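Local coordinates for superoxide dismutase (Leishmania major, PDB 4F2N), which probably catalyses, as an iron-dependent superoxide dismutase, the dismutation of superoxide radicals into molecular oxygen and hydrogen peroxide, at residues T25-Y31 with Y77-E83; K113-G119 with Q214-F220. One frame throughout, in Å; residues are numbered along the deposited sequence.

Overall arrangement
Both contacts tie an irregular segment to the chain just where a helix begins, and each has a single antiparallel bridge at its middle. Contact 1 fastens N-terminal segment 25-31 to the start of helix 82-89, about 16 Å from the chain centre; contact 2 joins the loop after helix 96-113 to the start of helix 218-229 and lies nearer the middle, at about 12 Å. Both are partly buried. A carboxylate reaches across contact 1 to two backbone N-H groups, whereas the aspartate of contact 2 serves its own helix and a water. Their centres are 23 Å apart, and helix 96-113, which carries iron ligand His108, packs on contact 1 and ends in contact 2.

Contact 1. Residues T25-Y31 with Y77-E83; sequences TLPHLRY and YEGKTIE
Leu29 and Ile82 form the apolar centre, their branches meeting at an angle with Leu29 CG 3.7 Å from Ile82 CG1. This is an isolated antiparallel beta bridge at the start of a helix: Arg30 and Thr81 are the bridged pair, flanked by Ile82 N to Leu29 O (2.9 Å) and Tyr31 N to Lys80 O (2.9 Å). It holds the segment before helix 52-71 against the N-terminus of helix 82-89. Ile82 CD1 approaches Tyr31 CB at 4.1 Å and lies at the edge of the Tyr31 ring. With CG anti to the backbone N (chi1 -170°), the Tyr31 ring is carried toward the turn 77-80, where Tyr77 CB meets its CD2 at 4.0 Å. Gly79 takes the third position of that type II turn, where its backbone angles would jam a CB against the preceding carbonyl O, and gives its N-H to Tyr31 O.

Thr81 is the N-cap, its hydroxyl turned to Glu84 N, while its methyl covers one face of the Arg30 guanidinium. The long, bent arginine chain joins both segments: NH1 donates to Gly79 O (2.8 Å), which lies in the guanidinium plane, and NE donates to Pro27 O. At the other end the buried carboxylate of Glu83 receives two backbone N-H groups, which suits an extended acid with two oxygens. One water donates to OE1 and another sits beside OE2. OE1 takes Thr25 N (2.8 Å) on its syn lone pair, and OE2 takes Leu26 N at 2.7 Å, also from the syn side but 21° out of the carboxylate plane.

Contact 2. Residues K113-G119 with Q214-F220; sequences KCLSPGG and QIVDWEF
Cys114 O is gripped by two neighbours in the other segment: Asp217 N donates to it at 2.7 Å, and Val216 CA adds a C-H...O contact at 3.3 Å. The N-H comes from above the carbonyl plane, 47° out of it, rather than along a lone pair. Ser116 N answers with a bond to Ile215 O (2.9 Å), so that Leu115 and Val216 form an antiparallel bridge. Beyond it, the type II turn 116-119 brings Gly119 close to Ile215; a CB there would run into Gln214 O and crowd Val216 O, so glycine, which also tolerates positive phi, suits the place.

Asp217 is the N-cap of helix 218-229. Its OD1 accepts Phe220 N at 3.2 Å from above the carboxylate plane, and OD2 is bridged by a water to Lys113 O, the water donating to both. Acidic charge is well placed here, since a helix N-terminus would tend to stabilise it.

Phe220 carries its ring, CG anti to the backbone N (chi1 171°), toward the end of helix 96-113. Lys113 CB sits over one ring face, 3.6 Å from the centroid in a CH-pi contact, while Cys114 SG lies at the ring edge and Phe110 meets the same ring at a steep angle. Among the aliphatic side chains, Leu115 CD2 packs on Ile215 CD1 at 4.0 Å. Bridge, cap and aromatic contact together link the alpha-hairpin and C-terminal domains of the iron/manganese superoxide dismutase fold; His58 and His108 from the first and Asp191 and His195 from the second bind the same iron.

Contact 1. Residues T25-Y31 with Y77-E83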
ATOM      1  N   THR B  25      -1.503  16.870 -18.700  1.00 21.90           N
ATOM      2  CA  THR B  25      -2.675  16.010 -18.578  1.00 21.69           C
ATOM      3  C   THR B  25      -3.846  16.762 -17.910  1.00 21.74           C
ATOM      4  O   THR B  25      -5.006  16.648 -18.363  1.00 21.96           O
ATOM      5  CB  THR B  25      -2.323  14.717 -17.812  1.00 21.44           C
ATOM      6  OG1 THR B  25      -1.438  13.936 -18.617  1.00 21.57           O
ATOM      7  CG2 THR B  25      -3.560  13.887 -17.551  1.00 21.71           C
ATOM      8  N   LEU B  26      -3.544  17.491 -16.828  1.00 21.34           N
ATOM      9  CA  LEU B  26      -4.547  18.361 -16.163  1.00 21.80           C
ATOM     10  C   LEU B  26      -4.024  19.795 -16.056  1.00 22.22           C
ATOM     11  O   LEU B  26      -3.560  20.202 -14.977  1.00 22.05           O
ATOM     12  CB  LEU B  26      -4.856  17.836 -14.744  1.00 21.44           C
ATOM     13  CG  LEU B  26      -5.489  16.442 -14.634  1.00 21.32           C
ATOM     14  CD1 LEU B  26      -5.659  16.048 -13.161  1.00 21.20           C
ATOM     15  CD2 LEU B  26      -6.803  16.402 -15.410  1.00 21.77           C
ATOM     16  N   PRO B  27      -4.106  20.576 -17.151  1.00 22.91           N
ATOM     17  CA  PRO B  27      -3.498  21.914 -17.087  1.00 23.73           C
ATOM     18  C   PRO B  27      -4.139  22.855 -16.070  1.00 24.64           C
ATOM     19  O   PRO B  27      -3.485  23.793 -15.632  1.00 25.38           O
ATOM     20  CB  PRO B  27      -3.693  22.485 -18.507  1.00 23.99           C
ATOM     21  CG  PRO B  27      -4.679  21.596 -19.164  1.00 23.90           C
ATOM     22  CD  PRO B  27      -4.655  20.265 -18.487  1.00 23.20           C
ATOM     23  N   HIS B  28      -5.398  22.613 -15.702  1.00 25.50           N
ATOM     24  CA  HIS B  28      -6.072  23.434 -14.673  1.00 26.81           C
ATOM     25  C   HIS B  28      -5.623  23.081 -13.257  1.00 26.39           C
ATOM     26  O   HIS B  28      -5.884  23.843 -12.323  1.00 26.93           O
ATOM     27  CB  HIS B  28      -7.562  23.221 -14.773  1.00 28.44           C
ATOM     28  CG  HIS B  28      -7.935  21.795 -14.538  1.00 29.48           C
ATOM     29  ND1 HIS B  28      -7.901  20.858 -15.535  1.00 29.98           N
ATOM     30  CD2 HIS B  28      -8.218  21.107 -13.351  1.00 29.84           C
ATOM     31  CE1 HIS B  28      -8.231  19.656 -15.020  1.00 30.24           C
ATOM     32  NE2 HIS B  28      -8.416  19.804 -13.676  1.00 30.08           N
ATOM     33  N   LEU B  29      -4.953  21.937 -13.079  1.00 25.12           N
ATOM     34  CA  LEU B  29      -4.478  21.535 -11.734  1.00 24.68           C
ATOM     35  C   LEU B  29      -3.174  22.221 -11.343  1.00 25.09           C
ATOM     36  O   LEU B  29      -2.099  21.866 -11.818  1.00 24.80           O
ATOM     37  CB  LEU B  29      -4.378  20.001 -11.571  1.00 23.58           C
ATOM     38  CG  LEU B  29      -4.349  19.512 -10.110  1.00 22.96           C
ATOM     39  CD1 LEU B  29      -5.732  19.628  -9.486  1.00 23.22           C
ATOM     40  CD2 LEU B  29      -3.855  18.073 -10.014  1.00 22.21           C
ATOM     41  N   ARG B  30      -3.270  23.196 -10.437  1.00 26.21           N
ATOM     42  CA  ARG B  30      -2.144  24.113 -10.198  1.00 27.14           C
ATOM     43  C   ARG B  30      -1.758  24.239  -8.738  1.00 27.34           C
ATOM     44  O   ARG B  30      -2.465  23.758  -7.865  1.00 27.73           O
ATOM     45  CB  ARG B  30      -2.420  25.495 -10.810  1.00 28.99           C
ATOM     46  CG  ARG B  30      -2.749  25.398 -12.295  1.00 30.31           C
ATOM     47  CD  ARG B  30      -2.315  26.589 -13.117  1.00 32.12           C
ATOM     48  NE  ARG B  30      -2.237  26.167 -14.513  1.00 33.62           N
ATOM     49  CZ  ARG B  30      -1.219  26.406 -15.332  1.00 34.11           C
ATOM     50  NH1 ARG B  30      -0.164  27.110 -14.918  1.00 34.48           N
ATOM     51  NH2 ARG B  30      -1.277  25.956 -16.581  1.00 34.80           N
ATOM     52  N   TYR B  31      -0.596  24.837  -8.496  1.00 27.53           N
ATOM     53  CA  TYR B  31      -0.115  25.171  -7.145  1.00 27.88           C
ATOM     54  C   TYR B  31      -0.361  26.680  -6.860  1.00 29.01           C
ATOM     55  O   TYR B  31      -0.192  27.474  -7.760  1.00 29.57           O
ATOM     56  CB  TYR B  31       1.378  24.837  -7.043  1.00 27.50           C
ATOM     57  CG  TYR B  31       1.898  24.917  -5.634  1.00 27.99           C
ATOM     58  CD1 TYR B  31       1.861  23.797  -4.790  1.00 27.24           C
ATOM     59  CD2 TYR B  31       2.394  26.125  -5.120  1.00 28.99           C
ATOM     60  CE1 TYR B  31       2.314  23.883  -3.487  1.00 27.54           C
ATOM     61  CE2 TYR B  31       2.855  26.209  -3.819  1.00 29.68           C
ATOM     62  CZ  TYR B  31       2.800  25.093  -3.009  1.00 28.87           C
ATOM     63  OH  TYR B  31       3.260  25.181  -1.718  1.00 29.47           O
ATOM     64  N   TYR B  77       6.602  27.314  -6.434  1.00 32.69           N
ATOM     65  CA  TYR B  77       5.816  26.797  -7.554  1.00 31.87           C
ATOM     66  C   TYR B  77       4.488  27.511  -7.795  1.00 31.80           C
ATOM     67  O   TYR B  77       3.673  27.024  -8.572  1.00 30.55           O
ATOM     68  CB  TYR B  77       5.577  25.278  -7.414  1.00 31.62           C
ATOM     69  CG  TYR B  77       6.812  24.473  -7.639  1.00 31.59           C
ATOM     70  CD1 TYR B  77       7.248  24.194  -8.929  1.00 32.30           C
ATOM     71  CD2 TYR B  77       7.565  24.003  -6.563  1.00 32.23           C
ATOM     72  CE1 TYR B  77       8.401  23.447  -9.148  1.00 32.58           C
ATOM     73  CE2 TYR B  77       8.716  23.250  -6.771  1.00 32.57           C
ATOM     74  CZ  TYR B  77       9.126  22.987  -8.064  1.00 32.82           C
ATOM     75  OH  TYR B  77      10.270  22.255  -8.291  1.00 35.67           O
ATOM     76  N   GLU B  78       4.264  28.660  -7.150  1.00 33.05           N
ATOM     77  CA  GLU B  78       3.020  29.424  -7.351  1.00 34.02           C
ATOM     78  C   GLU B  78       2.733  29.701  -8.839  1.00 33.60           C
ATOM     79  O   GLU B  78       3.615  30.154  -9.568  1.00 33.70           O
ATOM     80  CB  GLU B  78       3.034  30.745  -6.567  1.00 36.59           C
ATOM     81  CG  GLU B  78       2.940  30.595  -5.056  1.00 38.56           C
ATOM     82  CD  GLU B  78       4.260  30.202  -4.416  1.00 39.58           C
ATOM     83  OE1 GLU B  78       5.309  30.252  -5.104  1.00 39.62           O
ATOM     84  OE2 GLU B  78       4.250  29.852  -3.219  1.00 41.03           O
ATOM     85  N   GLY B  79       1.504  29.419  -9.277  1.00 32.92           N
ATOM     86  CA  GLY B  79       1.090  29.659 -10.660  1.00 32.81           C
ATOM     87  C   GLY B  79       1.399  28.492 -11.610  1.00 31.74           C
ATOM     88  O   GLY B  79       0.948  28.475 -12.755  1.00 32.40           O
ATOM     89  N   LYS B  80       2.193  27.535 -11.156  1.00 30.21           N
ATOM     90  CA  LYS B  80       2.604  26.429 -12.026  1.00 29.33           C
ATOM     91  C   LYS B  80       1.703  25.224 -11.856  1.00 27.09           C
ATOM     92  O   LYS B  80       1.025  25.113 -10.829  1.00 26.85           O
ATOM     93  CB  LYS B  80       4.054  26.047 -11.734  1.00 30.24           C
ATOM     94  CG  LYS B  80       5.051  27.109 -12.182  1.00 33.39           C
ATOM     95  CD  LYS B  80       6.367  26.910 -11.438  1.00 34.18           C
ATOM     96  CE  LYS B  80       7.548  27.619 -12.111  1.00 36.67           C
ATOM     97  NZ  LYS B  80       7.109  28.820 -12.875  1.00 38.10           N
ATOM     98  N   THR B  81       1.690  24.331 -12.848  1.00 25.42           N
ATOM     99  CA  THR B  81       0.943  23.063 -12.728  1.00 23.87           C
ATOM    100  C   THR B  81       1.558  22.127 -11.696  1.00 22.65           C
ATOM    101  O   THR B  81       2.784  22.125 -11.445  1.00 22.21           O
ATOM    102  CB  THR B  81       0.840  22.279 -14.064  1.00 23.80           C
ATOM    103  OG1 THR B  81       2.160  21.958 -14.535  1.00 23.11           O
ATOM    104  CG2 THR B  81       0.111  23.127 -15.135  1.00 24.82           C
ATOM    105  N   ILE B  82       0.697  21.323 -11.106  1.00 21.91           N
ATOM    106  CA  ILE B  82       1.139  20.226 -10.254  1.00 21.38           C
ATOM    107  C   ILE B  82       2.071  19.286 -11.026  1.00 21.42           C
ATOM    108  O   ILE B  82       3.070  18.832 -10.484  1.00 21.52           O
ATOM    109  CB  ILE B  82      -0.070  19.472  -9.665  1.00 20.73           C
ATOM    110  CG1 ILE B  82      -0.960  20.438  -8.832  1.00 21.24           C
ATOM    111  CG2 ILE B  82       0.374  18.269  -8.826  1.00 20.16           C
ATOM    112  CD1 ILE B  82      -0.261  21.105  -7.661  1.00 21.30           C
ATOM    113  N   GLU B  83       1.771  19.027 -12.302  1.00 21.59           N
ATOM    114  CA  GLU B  83       2.647  18.180 -13.125  1.00 22.10           C
ATOM    115  C   GLU B  83       4.075  18.722 -13.239  1.00 22.22           C
ATOM    116  O   GLU B  83       5.055  17.970 -13.308  1.00 22.05           O
ATOM    117  CB  GLU B  83       2.050  18.042 -14.513  1.00 22.96           C
ATOM    118  CG  GLU B  83       0.876  17.095 -14.497  1.00 23.23           C
ATOM    119  CD  GLU B  83       0.024  17.222 -15.740  1.00 24.11           C
ATOM    120  OE1 GLU B  83       0.495  16.753 -16.791  1.00 24.27           O
ATOM    121  OE2 GLU B  83      -1.106  17.764 -15.645  1.00 24.57           O
TER
HETATM  122  O   HOH W   1       0.877  14.859 -19.400  1.00 24.54           O
HETATM  123  O   HOH W   2      -1.060  19.433 -13.287  1.00 18.60           O
HETATM  124  O   HOH W   3       3.635  27.536  -0.861  1.00 34.85           O

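Contact 2. Residues K113-G119 with Q214-F220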
ATOM      1  N   LYS B 113     -11.915  12.811 -11.965  1.00 21.43           N
ATOM      2  CA  LYS B 113     -12.387  13.181 -13.319  1.00 22.84           C
ATOM      3  C   LYS B 113     -12.810  11.965 -14.145  1.00 22.67           C
ATOM      4  O   LYS B 113     -13.652  12.100 -15.058  1.00 23.32           O
ATOM      5  CB  LYS B 113     -11.307  13.965 -14.079  1.00 23.68           C
ATOM      6  CG  LYS B 113     -10.947  15.301 -13.460  1.00 26.03           C
ATOM      7  CD  LYS B 113     -12.076  16.295 -13.541  1.00 28.80           C
ATOM      8  CE  LYS B 113     -12.028  17.075 -14.843  1.00 31.11           C
ATOM      9  NZ  LYS B 113     -13.139  18.073 -14.812  1.00 34.14           N
ATOM     10  N   CYS B 114     -12.249  10.792 -13.824  1.00 21.66           N
ATOM     11  CA  CYS B 114     -12.595   9.540 -14.495  1.00 21.41           C
ATOM     12  C   CYS B 114     -13.908   8.924 -14.033  1.00 21.72           C
ATOM     13  O   CYS B 114     -14.308   7.900 -14.583  1.00 21.27           O
ATOM     14  CB  CYS B 114     -11.521   8.494 -14.251  1.00 20.98           C
ATOM     15  SG  CYS B 114     -10.026   8.959 -15.112  1.00 21.25           S
ATOM     16  N   LEU B 115     -14.513   9.496 -12.988  1.00 21.82           N
ATOM     17  CA  LEU B 115     -15.686   8.884 -12.359  1.00 22.69           C
ATOM     18  C   LEU B 115     -16.891   9.805 -12.316  1.00 24.33           C
ATOM     19  O   LEU B 115     -16.757  11.040 -12.228  1.00 24.52           O
ATOM     20  CB  LEU B 115     -15.384   8.398 -10.927  1.00 21.85           C
ATOM     21  CG  LEU B 115     -14.089   7.595 -10.720  1.00 21.09           C
ATOM     22  CD1 LEU B 115     -13.799   7.372  -9.231  1.00 20.31           C
ATOM     23  CD2 LEU B 115     -14.249   6.262 -11.455  1.00 20.80           C
ATOM     24  N   SER B 116     -18.059   9.171 -12.339  1.00 25.50           N
ATOM     25  CA  SER B 116     -19.348   9.859 -12.266  1.00 27.07           C
ATOM     26  C   SER B 116     -20.446   8.899 -11.769  1.00 28.11           C
ATOM     27  O   SER B 116     -20.478   7.737 -12.175  1.00 27.83           O
ATOM     28  CB  SER B 116     -19.729  10.394 -13.663  1.00 28.45           C
ATOM     29  OG  SER B 116     -20.767  11.354 -13.551  1.00 30.32           O
ATOM     30  N   PRO B 117     -21.379   9.381 -10.920  1.00 29.56           N
ATOM     31  CA  PRO B 117     -22.499   8.504 -10.514  1.00 30.70           C
ATOM     32  C   PRO B 117     -23.180   7.873 -11.719  1.00 31.41           C
ATOM     33  O   PRO B 117     -23.592   8.584 -12.627  1.00 32.13           O
ATOM     34  CB  PRO B 117     -23.444   9.463  -9.775  1.00 31.86           C
ATOM     35  CG  PRO B 117     -22.512  10.497  -9.198  1.00 31.68           C
ATOM     36  CD  PRO B 117     -21.469  10.706 -10.277  1.00 30.64           C
ATOM     37  N   GLY B 118     -23.240   6.540 -11.745  1.00 31.59           N
ATOM     38  CA  GLY B 118     -23.860   5.807 -12.854  1.00 31.89           C
ATOM     39  C   GLY B 118     -23.062   5.776 -14.144  1.00 30.97           C
ATOM     40  O   GLY B 118     -23.533   5.267 -15.156  1.00 31.23           O
ATOM     41  N   GLY B 119     -21.844   6.310 -14.108  1.00 29.94           N
ATOM     42  CA  GLY B 119     -20.967   6.405 -15.283  1.00 29.40           C
ATOM     43  C   GLY B 119     -21.495   7.296 -16.412  1.00 30.95           C
ATOM     44  O   GLY B 119     -22.564   7.897 -16.292  1.00 31.14           O
ATOM     45  N   GLN B 214     -18.821   0.452 -13.884  1.00 25.27           N
ATOM     46  CA  GLN B 214     -20.166   1.040 -13.802  1.00 26.51           C
ATOM     47  C   GLN B 214     -20.158   2.523 -13.473  1.00 25.73           C
ATOM     48  O   GLN B 214     -21.155   3.195 -13.679  1.00 25.57           O
ATOM     49  CB  GLN B 214     -21.046   0.285 -12.796  1.00 28.90           C
ATOM     50  CG  GLN B 214     -21.158  -1.196 -13.101  1.00 31.10           C
ATOM     51  CD  GLN B 214     -21.840  -1.949 -11.985  1.00 33.87           C
ATOM     52  OE1 GLN B 214     -22.816  -1.472 -11.426  1.00 35.24           O
ATOM     53  NE2 GLN B 214     -21.326  -3.132 -11.651  1.00 35.28           N
ATOM     54  N   ILE B 215     -19.041   3.045 -12.966  1.00 23.74           N
ATOM     55  CA  ILE B 215     -18.994   4.476 -12.647  1.00 23.66           C
ATOM     56  C   ILE B 215     -17.912   5.249 -13.429  1.00 22.75           C
ATOM     57  O   ILE B 215     -17.625   6.400 -13.100  1.00 22.48           O
ATOM     58  CB  ILE B 215     -18.831   4.771 -11.129  1.00 23.27           C
ATOM     59  CG1 ILE B 215     -17.556   4.103 -10.558  1.00 22.38           C
ATOM     60  CG2 ILE B 215     -20.084   4.397 -10.347  1.00 24.54           C
ATOM     61  CD1 ILE B 215     -17.163   4.654  -9.199  1.00 22.39           C
ATOM     62  N   VAL B 216     -17.379   4.655 -14.489  1.00 22.14           N
ATOM     63  CA  VAL B 216     -16.351   5.380 -15.284  1.00 22.37           C
ATOM     64  C   VAL B 216     -17.015   6.426 -16.178  1.00 23.49           C
ATOM     65  O   VAL B 216     -17.995   6.134 -16.882  1.00 23.99           O
ATOM     66  CB  VAL B 216     -15.481   4.436 -16.120  1.00 21.80           C
ATOM     67  CG1 VAL B 216     -14.515   5.251 -16.995  1.00 21.77           C
ATOM     68  CG2 VAL B 216     -14.717   3.499 -15.195  1.00 21.46           C
ATOM     69  N   ASP B 217     -16.501   7.654 -16.107  1.00 23.66           N
ATOM     70  CA  ASP B 217     -16.929   8.711 -16.995  1.00 24.45           C
ATOM     71  C   ASP B 217     -16.196   8.558 -18.320  1.00 23.98           C
ATOM     72  O   ASP B 217     -15.085   9.090 -18.505  1.00 23.09           O
ATOM     73  CB  ASP B 217     -16.662  10.097 -16.363  1.00 24.91           C
ATOM     74  CG  ASP B 217     -17.170  11.250 -17.231  1.00 26.04           C
ATOM     75  OD1 ASP B 217     -17.497  11.025 -18.411  1.00 26.69           O
ATOM     76  OD2 ASP B 217     -17.234  12.388 -16.735  1.00 26.57           O
ATOM     77  N   TRP B 218     -16.808   7.829 -19.250  1.00 24.07           N
ATOM     78  CA  TRP B 218     -16.120   7.534 -20.511  1.00 24.32           C
ATOM     79  C   TRP B 218     -16.026   8.740 -21.430  1.00 24.55           C
ATOM     80  O   TRP B 218     -15.182   8.782 -22.332  1.00 23.96           O
ATOM     81  CB  TRP B 218     -16.767   6.353 -21.236  1.00 24.96           C
ATOM     82  CG  TRP B 218     -16.548   5.008 -20.593  1.00 24.68           C
ATOM     83  CD1 TRP B 218     -17.513   4.150 -20.049  1.00 25.50           C
ATOM     84  CD2 TRP B 218     -15.270   4.301 -20.439  1.00 24.28           C
ATOM     85  NE1 TRP B 218     -16.927   2.992 -19.588  1.00 24.87           N
ATOM     86  CE2 TRP B 218     -15.579   3.029 -19.786  1.00 24.28           C
ATOM     87  CE3 TRP B 218     -13.949   4.585 -20.778  1.00 23.49           C
ATOM     88  CZ2 TRP B 218     -14.595   2.097 -19.490  1.00 23.80           C
ATOM     89  CZ3 TRP B 218     -12.951   3.635 -20.465  1.00 23.47           C
ATOM     90  CH2 TRP B 218     -13.273   2.424 -19.829  1.00 23.26           C
ATOM     91  N   GLU B 219     -16.877   9.735 -21.202  1.00 25.04           N
ATOM     92  CA  GLU B 219     -16.772  11.004 -21.953  1.00 26.02           C
ATOM     93  C   GLU B 219     -15.478  11.762 -21.614  1.00 24.74           C
ATOM     94  O   GLU B 219     -14.819  12.323 -22.501  1.00 24.60           O
ATOM     95  CB  GLU B 219     -18.027  11.860 -21.743  1.00 28.42           C
ATOM     96  CG  GLU B 219     -19.269  11.170 -22.296  1.00 31.05           C
ATOM     97  CD  GLU B 219     -20.557  11.936 -22.048  1.00 34.44           C
ATOM     98  OE1 GLU B 219     -20.492  13.148 -21.757  1.00 36.52           O
ATOM     99  OE2 GLU B 219     -21.649  11.329 -22.152  1.00 36.21           O
ATOM    100  N   PHE B 220     -15.105  11.773 -20.332  1.00 23.42           N
ATOM    101  CA  PHE B 220     -13.843  12.381 -19.944  1.00 22.71           C
ATOM    102  C   PHE B 220     -12.689  11.570 -20.521  1.00 21.89           C
ATOM    103  O   PHE B 220     -11.730  12.138 -21.028  1.00 21.81           O
ATOM    104  CB  PHE B 220     -13.688  12.479 -18.416  1.00 22.50           C
ATOM    105  CG  PHE B 220     -12.325  12.906 -17.991  1.00 22.48           C
ATOM    106  CD1 PHE B 220     -11.943  14.256 -18.076  1.00 22.89           C
ATOM    107  CD2 PHE B 220     -11.401  11.966 -17.524  1.00 22.05           C
ATOM    108  CE1 PHE B 220     -10.671  14.652 -17.689  1.00 22.25           C
ATOM    109  CE2 PHE B 220     -10.127  12.364 -17.133  1.00 21.34           C
ATOM    110  CZ  PHE B 220      -9.774  13.709 -17.211  1.00 21.62           C
TER
HETATM  111  O   HOH W   4     -15.277  14.065 -15.509  1.00 31.48           O